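Capsular polysaccharide export system protein KpsC (Thermosulfurimonas dismutans, PDB 6MGD) probably transfers Kdo from a CMP-activated donor, as a beta-(2,7)-Kdo transferase, in building the conserved glycolipid anchor of Gram-negative bacterial capsules. Local coordinates at residues I155-E163 against K176-V185; D237-F248 against K255-Y265. All blocks are in the same frame, centred on the assembly; numbering follows the deposited sequence.

In the fold
Contacts 1 and 2 follow one another along the chain, the first closing before the second opens, and their centres lie about 11 Å apart. They share one parallel sheet, in which strands 155-159 and 238-241 are neighbours. Contact 1 lays helix 178-188 on this sheet, whereas contact 2 joins strand 238-241 to strand 257-259 within a beta-alpha-beta unit completed by helix 246-253. Two probable hydrogen bonds link them, from Thr243 N to Gln161 OE1 and from Ile155 N to Asp237 OD2, each 2.9 Å. This layering is consistent with a Rossmann-like domain of a GT-B glycosyltransferase, the half that in such enzymes commonly holds the nucleotide-linked donor.

Contact 1 (I155-E163 against K176-V185); sequences IIVVPGQVE and KTNLELLKSV
Asn178 OD1 accepts the backbone N-H of Gln161 at 3.0 Å in a nearly straight bond (171° at the hydrogen), while ND2 of the same amide donates to Gln161 O at 3.1 Å. The second bond lies in the carbonyl plane and near the amide plane, so a single side chain holds both backbone polar groups of one loop residue and is thereby fixed in its rotation. With CG anti to its own carbonyl carbon (chi1 -57°), Asn178 reaches off the first helical turn toward that loop. The carboxylate of Glu163 crosses the Asn178 amide with the two planes 23° apart, and its OE2 takes Asn178 N at 3.0 Å on the anti side, somewhat out of the carboxylate plane; this negative group would probably also suit the helix dipole. Thr177 OG1, at the N-cap, accepts Glu180 N at 3.1 Å. Replacing Asn178 by an alanine is likely to strip Gln161 N and O of their shared partner, freeing the loop to shift.

Further along, Val158 CG1 sits 3.7 Å from both Leu181 CD2 and Leu182 CD2, and its other methyl, CG2, meets Val185 CG2 tip to tip at 3.9 Å. A helix is thus laid on a parallel sheet, its N-terminal end held to the loop after strand 155-159, which runs nearly antiparallel to helix segment 178-185 and lies between strands 193-197 and 238-241.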
loop_
_atom_site.group_PDB
_atom_site.type_symbol
_atom_site.label_atom_id
_atom_site.label_comp_id
_atom_site.label_asym_id
_atom_site.label_seq_id
_atom_site.Cartn_x
_atom_site.Cartn_y
_atom_site.Cartn_z
ATOM N N ILE A 155 21.112 14.137 1.138
ATOM C CA ILE A 155 19.739 14.530 1.439
ATOM C C ILE A 155 18.909 13.271 1.661
ATOM O O ILE A 155 18.753 12.451 0.749
ATOM C CB ILE A 155 19.145 15.392 0.314
ATOM C CG1 ILE A 155 20.028 16.614 0.048
ATOM C CG2 ILE A 155 17.734 15.842 0.673
ATOM C CD1 ILE A 155 20.109 17.575 1.215
ATOM N N ILE A 156 18.374 13.119 2.872
ATOM C CA ILE A 156 17.489 12.013 3.227
ATOM C C ILE A 156 16.124 12.587 3.594
ATOM O O ILE A 156 16.042 13.576 4.332
ATOM C CB ILE A 156 18.069 11.168 4.380
ATOM C CG1 ILE A 156 19.315 10.406 3.926
ATOM C CG2 ILE A 156 17.032 10.184 4.907
ATOM C CD1 ILE A 156 19.845 9.420 4.963
ATOM N N VAL A 157 15.058 11.980 3.064
ATOM C CA VAL A 157 13.684 12.379 3.351
ATOM C C VAL A 157 12.991 11.235 4.078
ATOM O O VAL A 157 13.178 10.062 3.738
ATOM C CB VAL A 157 12.910 12.761 2.068
ATOM C CG1 VAL A 157 12.777 11.569 1.130
ATOM C CG2 VAL A 157 11.534 13.337 2.402
ATOM N N VAL A 158 12.203 11.581 5.092
ATOM C CA VAL A 158 11.467 10.604 5.889
ATOM C C VAL A 158 10.003 11.020 5.954
ATOM O O VAL A 158 9.676 12.030 6.591
ATOM C CB VAL A 158 12.064 10.463 7.301
ATOM C CG1 VAL A 158 11.172 9.592 8.176
ATOM C CG2 VAL A 158 13.471 9.886 7.236
ATOM N N PRO A 159 9.094 10.289 5.305
ATOM C CA PRO A 159 7.663 10.620 5.390
ATOM C C PRO A 159 7.058 10.016 6.648
ATOM O O PRO A 159 7.116 8.803 6.858
ATOM C CB PRO A 159 7.080 9.984 4.122
ATOM C CG PRO A 159 7.981 8.827 3.848
ATOM C CD PRO A 159 9.360 9.215 4.331
ATOM N N GLY A 160 6.491 10.870 7.495
ATOM C CA GLY A 160 5.812 10.381 8.677
ATOM C C GLY A 160 4.510 9.682 8.334
ATOM O O GLY A 160 3.875 9.950 7.314
ATOM N N GLN A 161 4.110 8.765 9.209
ATOM C CA GLN A 161 2.872 8.021 9.055
ATOM C C GLN A 161 1.978 8.249 10.264
ATOM O O GLN A 161 2.422 8.720 11.314
ATOM C CB GLN A 161 3.133 6.516 8.895
ATOM C CG GLN A 161 3.967 6.132 7.687
ATOM C CD GLN A 161 4.173 4.632 7.589
ATOM O OE1 GLN A 161 5.264 4.162 7.263
ATOM N NE2 GLN A 161 3.121 3.870 7.872
ATOM N N VAL A 162 0.705 7.905 10.105
ATOM C CA VAL A 162 -0.203 7.823 11.243
ATOM C C VAL A 162 0.124 6.541 11.995
ATOM O O VAL A 162 0.034 5.442 11.436
ATOM C CB VAL A 162 -1.668 7.850 10.790
ATOM C CG1 VAL A 162 -2.574 8.240 11.950
ATOM C CG2 VAL A 162 -1.837 8.805 9.622
ATOM N N GLU A 163 0.521 6.677 13.262
ATOM C CA GLU A 163 1.075 5.544 13.995
ATOM C C GLU A 163 0.047 4.456 14.274
ATOM O O GLU A 163 0.431 3.303 14.490
ATOM C CB GLU A 163 1.702 6.028 15.302
ATOM C CG GLU A 163 2.944 6.875 15.089
ATOM C CD GLU A 163 3.485 7.465 16.374
ATOM O OE1 GLU A 163 2.773 7.420 17.400
ATOM O OE2 GLU A 163 4.626 7.974 16.357
ATOM N N LYS A 176 7.916 1.165 15.763
ATOM C CA LYS A 176 6.481 1.413 15.788
ATOM C C LYS A 176 6.085 2.882 15.809
ATOM O O LYS A 176 4.891 3.174 15.694
ATOM C CB LYS A 176 5.837 0.721 17.000
ATOM C CG LYS A 176 5.221 -0.633 16.690
ATOM C CD LYS A 176 6.281 -1.653 16.326
ATOM C CE LYS A 176 5.666 -3.004 16.013
ATOM N NZ LYS A 176 4.789 -2.949 14.814
ATOM N N THR A 177 7.028 3.809 15.957
ATOM C CA THR A 177 6.699 5.226 16.029
ATOM C C THR A 177 7.547 6.009 15.037
ATOM O O THR A 177 8.567 5.525 14.538
ATOM C CB THR A 177 6.909 5.789 17.443
ATOM O OG1 THR A 177 8.282 5.632 17.823
ATOM C CG2 THR A 177 6.021 5.068 18.446
ATOM N N ASN A 178 7.106 7.235 14.749
ATOM C CA ASN A 178 7.902 8.115 13.901
ATOM C C ASN A 178 9.184 8.536 14.605
ATOM O O ASN A 178 10.235 8.669 13.967
ATOM C CB ASN A 178 7.090 9.347 13.496
ATOM C CG ASN A 178 5.798 8.994 12.784
ATOM O OD1 ASN A 178 5.808 8.515 11.649
ATOM N ND2 ASN A 178 4.674 9.250 13.442
ATOM N N LEU A 179 9.115 8.746 15.922
ATOM C CA LEU A 179 10.296 9.159 16.674
ATOM C C LEU A 179 11.365 8.075 16.652
ATOM O O LEU A 179 12.551 8.366 16.453
ATOM C CB LEU A 179 9.912 9.505 18.113
ATOM C CG LEU A 179 8.874 10.613 18.320
ATOM C CD1 LEU A 179 7.442 10.078 18.246
ATOM C CD2 LEU A 179 9.117 11.332 19.639
ATOM N N GLU A 180 10.965 6.817 16.853
ATOM C CA GLU A 180 11.911 5.714 16.731
ATOM C C GLU A 180 12.418 5.572 15.302
ATOM O O GLU A 180 13.582 5.210 15.093
ATOM C CB GLU A 180 11.265 4.410 17.202
ATOM C CG GLU A 180 11.132 4.291 18.711
ATOM C CD GLU A 180 12.475 4.326 19.412
ATOM O OE1 GLU A 180 12.668 5.186 20.298
ATOM O OE2 GLU A 180 13.344 3.496 19.067
ATOM N N LEU A 181 11.568 5.848 14.312
ATOM C CA LEU A 181 12.030 5.849 12.929
ATOM C C LEU A 181 13.070 6.939 12.709
ATOM O O LEU A 181 14.176 6.670 12.229
ATOM C CB LEU A 181 10.848 6.031 11.978
ATOM C CG LEU A 181 11.217 6.191 10.501
ATOM C CD1 LEU A 181 12.014 4.989 10.011
ATOM C CD2 LEU A 181 9.971 6.398 9.651
ATOM N N LEU A 182 12.734 8.180 13.074
ATOM C CA LEU A 182 13.682 9.279 12.932
ATOM C C LEU A 182 14.944 9.026 13.744
ATOM O O LEU A 182 16.050 9.370 13.310
ATOM C CB LEU A 182 13.027 10.594 13.347
ATOM C CG LEU A 182 12.029 11.167 12.342
ATOM C CD1 LEU A 182 11.382 12.431 12.884
ATOM C CD2 LEU A 182 12.728 11.444 11.021
ATOM N N LYS A 183 14.798 8.424 14.927
ATOM C CA LYS A 183 15.967 8.018 15.701
ATOM C C LYS A 183 16.810 7.021 14.918
ATOM O O LYS A 183 18.005 7.238 14.694
ATOM C CB LYS A 183 15.530 7.420 17.038
ATOM C CG LYS A 183 15.330 8.438 18.145
ATOM C CD LYS A 183 14.864 7.767 19.430
ATOM C CE LYS A 183 15.741 6.575 19.787
ATOM N NZ LYS A 183 17.174 6.955 19.936
ATOM N N SER A 184 16.189 5.925 14.472
ATOM C CA SER A 184 16.921 4.896 13.742
ATOM C C SER A 184 17.515 5.429 12.444
ATOM O O SER A 184 18.591 4.982 12.030
ATOM C CB SER A 184 16.005 3.709 13.455
ATOM O OG SER A 184 16.690 2.711 12.720
ATOM N N VAL A 185 16.835 6.373 11.785
ATOM C CA VAL A 185 17.372 6.943 10.553
ATOM C C VAL A 185 18.661 7.702 10.835
ATOM O O VAL A 185 19.643 7.589 10.090
ATOM C CB VAL A 185 16.325 7.845 9.871
ATOM C CG1 VAL A 185 16.968 8.658 8.756
ATOM C CG2 VAL A 185 15.184 7.012 9.312
#

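Contact 2 (D237-F248 against K255-Y265); sequences DEVHVLTSLFGF and KPVTCYGHPFY
The His240 ring carries Thr258 CB over the centre of one face, 3.7 Å from the ring centroid in a CH-pi contact; CG anti to the carbonyl carbon (chi1 -68°) sets it alongside Thr258. At its edge, ND1 and Tyr260 OH share a hydrogen bond of 2.9 Å, and NE2 donates in the ring plane to Glu238 OE1 at 3.1 Å, so the imidazole can hardly turn. Phe264 drives its edge at the face of Phe248 in a T-shaped stack, CZ standing 3.4 Å from Phe248 CG with the planes at 66°. Tyr265 is sandwiched, Pro263 CG over one face and Phe248 N over the other; its OH donates to Ser244 O, a bond modelled too short to be trusted in detail. Between these groups the strands pair in parallel, Val239 N to Pro256 O at 2.9 Å and Thr258 N to Val239 O at 2.8 Å, then Val241 N to Thr258 O and Tyr260 N to Val241 O. Both strands belong to a beta-alpha-beta unit with helix 246-253, flanked by strands 155-159 and 272-273; Tyr260 packs on helix 178-188, and Phe248, Phe264 and Tyr265 lean on helix 286-296.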
loop_
_atom_site.group_PDB
_atom_site.type_symbol
_atom_site.label_atom_id
_atom_site.label_comp_id
_atom_site.label_asym_id
_atom_site.label_seq_id
_atom_site.Cartn_x
_atom_site.Cartn_y
_atom_site.Cartn_z
ATOM N N ASP A 237 18.138 12.566 -2.169
ATOM C CA ASP A 237 19.063 11.543 -2.642
ATOM C C ASP A 237 18.551 10.144 -2.317
ATOM O O ASP A 237 18.632 9.242 -3.157
ATOM C CB ASP A 237 20.447 11.758 -2.027
ATOM C CG ASP A 237 21.111 13.031 -2.514
ATOM O OD1 ASP A 237 21.166 13.241 -3.744
ATOM O OD2 ASP A 237 21.575 13.823 -1.666
ATOM N N GLU A 238 18.029 9.951 -1.105
ATOM C CA GLU A 238 17.479 8.675 -0.672
ATOM C C GLU A 238 16.216 8.924 0.141
ATOM O O GLU A 238 16.071 9.968 0.786
ATOM C CB GLU A 238 18.489 7.873 0.164
ATOM C CG GLU A 238 19.787 7.534 -0.556
ATOM C CD GLU A 238 20.781 6.808 0.337
ATOM O OE1 GLU A 238 20.502 6.659 1.546
ATOM O OE2 GLU A 238 21.841 6.386 -0.172
ATOM N N VAL A 239 15.305 7.953 0.111
ATOM C CA VAL A 239 14.047 8.014 0.851
ATOM C C VAL A 239 14.058 6.913 1.906
ATOM O O VAL A 239 14.222 5.732 1.577
ATOM C CB VAL A 239 12.835 7.866 -0.082
ATOM C CG1 VAL A 239 11.541 8.089 0.686
ATOM C CG2 VAL A 239 12.942 8.829 -1.249
ATOM N N HIS A 240 13.878 7.289 3.170
ATOM C CA HIS A 240 13.895 6.341 4.282
ATOM C C HIS A 240 12.516 6.302 4.927
ATOM O O HIS A 240 12.059 7.306 5.483
ATOM C CB HIS A 240 14.969 6.711 5.306
ATOM C CG HIS A 240 16.370 6.549 4.798
ATOM N ND1 HIS A 240 17.401 6.090 5.589
ATOM C CD2 HIS A 240 16.909 6.788 3.578
ATOM C CE1 HIS A 240 18.514 6.051 4.877
ATOM N NE2 HIS A 240 18.243 6.468 3.654
ATOM N N VAL A 241 11.863 5.140 4.859
ATOM C CA VAL A 241 10.482 4.982 5.294
ATOM C C VAL A 241 10.391 3.836 6.294
ATOM O O VAL A 241 11.349 3.101 6.530
ATOM C CB VAL A 241 9.526 4.727 4.110
ATOM C CG1 VAL A 241 9.733 5.765 3.020
ATOM C CG2 VAL A 241 9.728 3.322 3.561
ATOM N N LEU A 242 9.204 3.696 6.885
ATOM C CA LEU A 242 8.874 2.532 7.698
ATOM C C LEU A 242 8.068 1.550 6.852
ATOM O O LEU A 242 8.623 0.583 6.320
ATOM C CB LEU A 242 8.104 2.949 8.955
ATOM C CG LEU A 242 7.952 1.920 10.084
ATOM C CD1 LEU A 242 9.309 1.393 10.533
ATOM C CD2 LEU A 242 7.196 2.519 11.266
ATOM N N THR A 243 6.760 1.794 6.705
ATOM C CA THR A 243 5.917 0.996 5.820
ATOM C C THR A 243 5.108 1.869 4.865
ATOM O O THR A 243 4.080 1.421 4.346
ATOM C CB THR A 243 4.961 0.096 6.610
ATOM O OG1 THR A 243 4.032 0.909 7.338
ATOM C CG2 THR A 243 5.724 -0.801 7.574
ATOM N N SER A 244 5.546 3.100 4.617
ATOM C CA SER A 244 4.730 4.047 3.871
ATOM C C SER A 244 4.644 3.673 2.396
ATOM O O SER A 244 5.636 3.277 1.777
ATOM C CB SER A 244 5.293 5.459 4.014
ATOM O OG SER A 244 4.416 6.412 3.442
ATOM N N LEU A 245 3.438 3.802 1.835
ATOM C CA LEU A 245 3.264 3.703 0.390
ATOM C C LEU A 245 4.093 4.749 -0.347
ATOM O O LEU A 245 4.414 4.563 -1.526
ATOM C CB LEU A 245 1.781 3.854 0.041
ATOM C CG LEU A 245 1.338 3.667 -1.409
ATOM C CD1 LEU A 245 1.648 2.257 -1.884
ATOM C CD2 LEU A 245 -0.148 3.976 -1.549
ATOM N N PHE A 246 4.438 5.843 0.337
ATOM C CA PHE A 246 5.342 6.853 -0.203
ATOM C C PHE A 246 6.608 6.226 -0.779
ATOM O O PHE A 246 7.136 6.696 -1.793
ATOM C CB PHE A 246 5.685 7.845 0.910
ATOM C CG PHE A 246 6.219 9.156 0.428
ATOM C CD1 PHE A 246 7.583 9.384 0.372
ATOM C CD2 PHE A 246 5.356 10.177 0.060
ATOM C CE1 PHE A 246 8.079 10.598 -0.058
ATOM C CE2 PHE A 246 5.847 11.394 -0.371
ATOM C CZ PHE A 246 7.209 11.605 -0.430
ATOM N N GLY A 247 7.103 5.155 -0.149
ATOM C CA GLY A 247 8.313 4.508 -0.629
ATOM C C GLY A 247 8.128 3.756 -1.932
ATOM O O GLY A 247 9.072 3.631 -2.718
ATOM N N PHE A 248 6.924 3.232 -2.179
ATOM C CA PHE A 248 6.648 2.616 -3.472
ATOM C C PHE A 248 6.605 3.658 -4.581
ATOM O O PHE A 248 6.999 3.373 -5.719
ATOM C CB PHE A 248 5.334 1.835 -3.416
ATOM C CG PHE A 248 4.953 1.184 -4.718
ATOM C CD1 PHE A 248 5.836 0.342 -5.375
ATOM C CD2 PHE A 248 3.702 1.398 -5.275
ATOM C CE1 PHE A 248 5.483 -0.262 -6.569
ATOM C CE2 PHE A 248 3.341 0.792 -6.466
ATOM C CZ PHE A 248 4.233 -0.038 -7.113
ATOM N N LYS A 255 14.249 6.831 -7.194
ATOM C CA LYS A 255 15.126 7.221 -6.099
ATOM C C LYS A 255 15.388 6.031 -5.176
ATOM O O LYS A 255 14.475 5.247 -4.897
ATOM C CB LYS A 255 14.511 8.374 -5.304
ATOM C CG LYS A 255 14.544 9.712 -6.026
ATOM C CD LYS A 255 15.976 10.180 -6.222
ATOM C CE LYS A 255 16.038 11.493 -6.978
ATOM N NZ LYS A 255 17.446 11.927 -7.202
ATOM N N PRO A 256 16.623 5.871 -4.698
ATOM C CA PRO A 256 16.913 4.782 -3.756
ATOM C C PRO A 256 16.125 4.956 -2.466
ATOM O O PRO A 256 15.972 6.067 -1.953
ATOM C CB PRO A 256 18.423 4.904 -3.519
ATOM C CG PRO A 256 18.940 5.701 -4.678
ATOM C CD PRO A 256 17.830 6.637 -5.053
ATOM N N VAL A 257 15.616 3.845 -1.942
ATOM C CA VAL A 257 14.745 3.865 -0.774
ATOM C C VAL A 257 15.202 2.805 0.217
ATOM O O VAL A 257 15.432 1.650 -0.160
ATOM C CB VAL A 257 13.270 3.650 -1.161
ATOM C CG1 VAL A 257 13.171 2.618 -2.253
ATOM C CG2 VAL A 257 12.446 3.232 0.055
ATOM N N THR A 258 15.331 3.203 1.480
ATOM C CA THR A 258 15.667 2.311 2.581
ATOM C C THR A 258 14.417 2.068 3.416
ATOM O O THR A 258 13.715 3.018 3.778
ATOM C CB THR A 258 16.780 2.910 3.448
ATOM O OG1 THR A 258 17.980 3.025 2.673
ATOM C CG2 THR A 258 17.048 2.041 4.672
ATOM N N CYS A 259 14.134 0.804 3.712
ATOM C CA CYS A 259 12.946 0.423 4.464
ATOM C C CYS A 259 13.341 0.017 5.877
ATOM O O CYS A 259 14.233 -0.816 6.063
ATOM C CB CYS A 259 12.200 -0.720 3.772
ATOM S SG CYS A 259 11.486 -0.280 2.167
ATOM N N TYR A 260 12.681 0.614 6.867
ATOM C CA TYR A 260 12.906 0.265 8.262
ATOM C C TYR A 260 11.850 -0.685 8.808
ATOM O O TYR A 260 11.989 -1.158 9.941
ATOM C CB TYR A 260 12.969 1.534 9.121
ATOM C CG TYR A 260 14.198 2.379 8.853
ATOM C CD1 TYR A 260 14.297 3.150 7.701
ATOM C CD2 TYR A 260 15.261 2.402 9.749
ATOM C CE1 TYR A 260 15.415 3.917 7.447
ATOM C CE2 TYR A 260 16.386 3.170 9.504
ATOM C CZ TYR A 260 16.456 3.927 8.349
ATOM O OH TYR A 260 17.569 4.696 8.093
ATOM N N GLY A 261 10.805 -0.965 8.033
ATOM C CA GLY A 261 9.841 -1.999 8.348
ATOM C C GLY A 261 9.792 -3.028 7.236
ATOM O O GLY A 261 10.820 -3.313 6.615
ATOM N N HIS A 262 8.612 -3.582 6.958
ATOM C CA HIS A 262 8.440 -4.587 5.907
ATOM C C HIS A 262 7.207 -4.268 5.070
ATOM O O HIS A 262 6.200 -4.986 5.127
ATOM C CB HIS A 262 8.332 -5.990 6.500
ATOM C CG HIS A 262 9.619 -6.520 7.050
ATOM N ND1 HIS A 262 9.668 -7.409 8.103
ATOM C CD2 HIS A 262 10.904 -6.296 6.686
ATOM C CE1 HIS A 262 10.929 -7.703 8.368
ATOM N NE2 HIS A 262 11.698 -7.041 7.524
ATOM N N PRO A 263 7.257 -3.204 4.268
ATOM C CA PRO A 263 6.138 -2.909 3.368
ATOM C C PRO A 263 6.053 -3.943 2.257
ATOM O O PRO A 263 6.912 -4.821 2.114
ATOM C CB PRO A 263 6.475 -1.521 2.817
ATOM C CG PRO A 263 7.958 -1.437 2.915
ATOM C CD PRO A 263 8.332 -2.200 4.159
ATOM N N PHE A 264 4.998 -3.821 1.446
ATOM C CA PHE A 264 4.738 -4.812 0.407
ATOM C C PHE A 264 5.833 -4.844 -0.651
ATOM O O PHE A 264 5.992 -5.866 -1.326
ATOM C CB PHE A 264 3.372 -4.552 -0.243
ATOM C CG PHE A 264 3.353 -3.401 -1.223
ATOM C CD1 PHE A 264 3.009 -2.125 -0.810
ATOM C CD2 PHE A 264 3.648 -3.605 -2.567
ATOM C CE1 PHE A 264 2.978 -1.069 -1.713
ATOM C CE2 PHE A 264 3.624 -2.554 -3.471
ATOM C CZ PHE A 264 3.286 -1.285 -3.046
ATOM N N TYR A 265 6.585 -3.758 -0.811
ATOM C CA TYR A 265 7.649 -3.684 -1.799
ATOM C C TYR A 265 9.019 -4.014 -1.220
ATOM O O TYR A 265 10.017 -3.923 -1.940
ATOM C CB TYR A 265 7.675 -2.291 -2.448
ATOM C CG TYR A 265 7.647 -1.139 -1.464
ATOM C CD1 TYR A 265 6.441 -0.624 -1.001
ATOM C CD2 TYR A 265 8.824 -0.565 -1.000
ATOM C CE1 TYR A 265 6.408 0.425 -0.102
ATOM C CE2 TYR A 265 8.800 0.484 -0.101
ATOM C CZ TYR A 265 7.590 0.975 0.344
ATOM O OH TYR A 265 7.560 2.018 1.239
#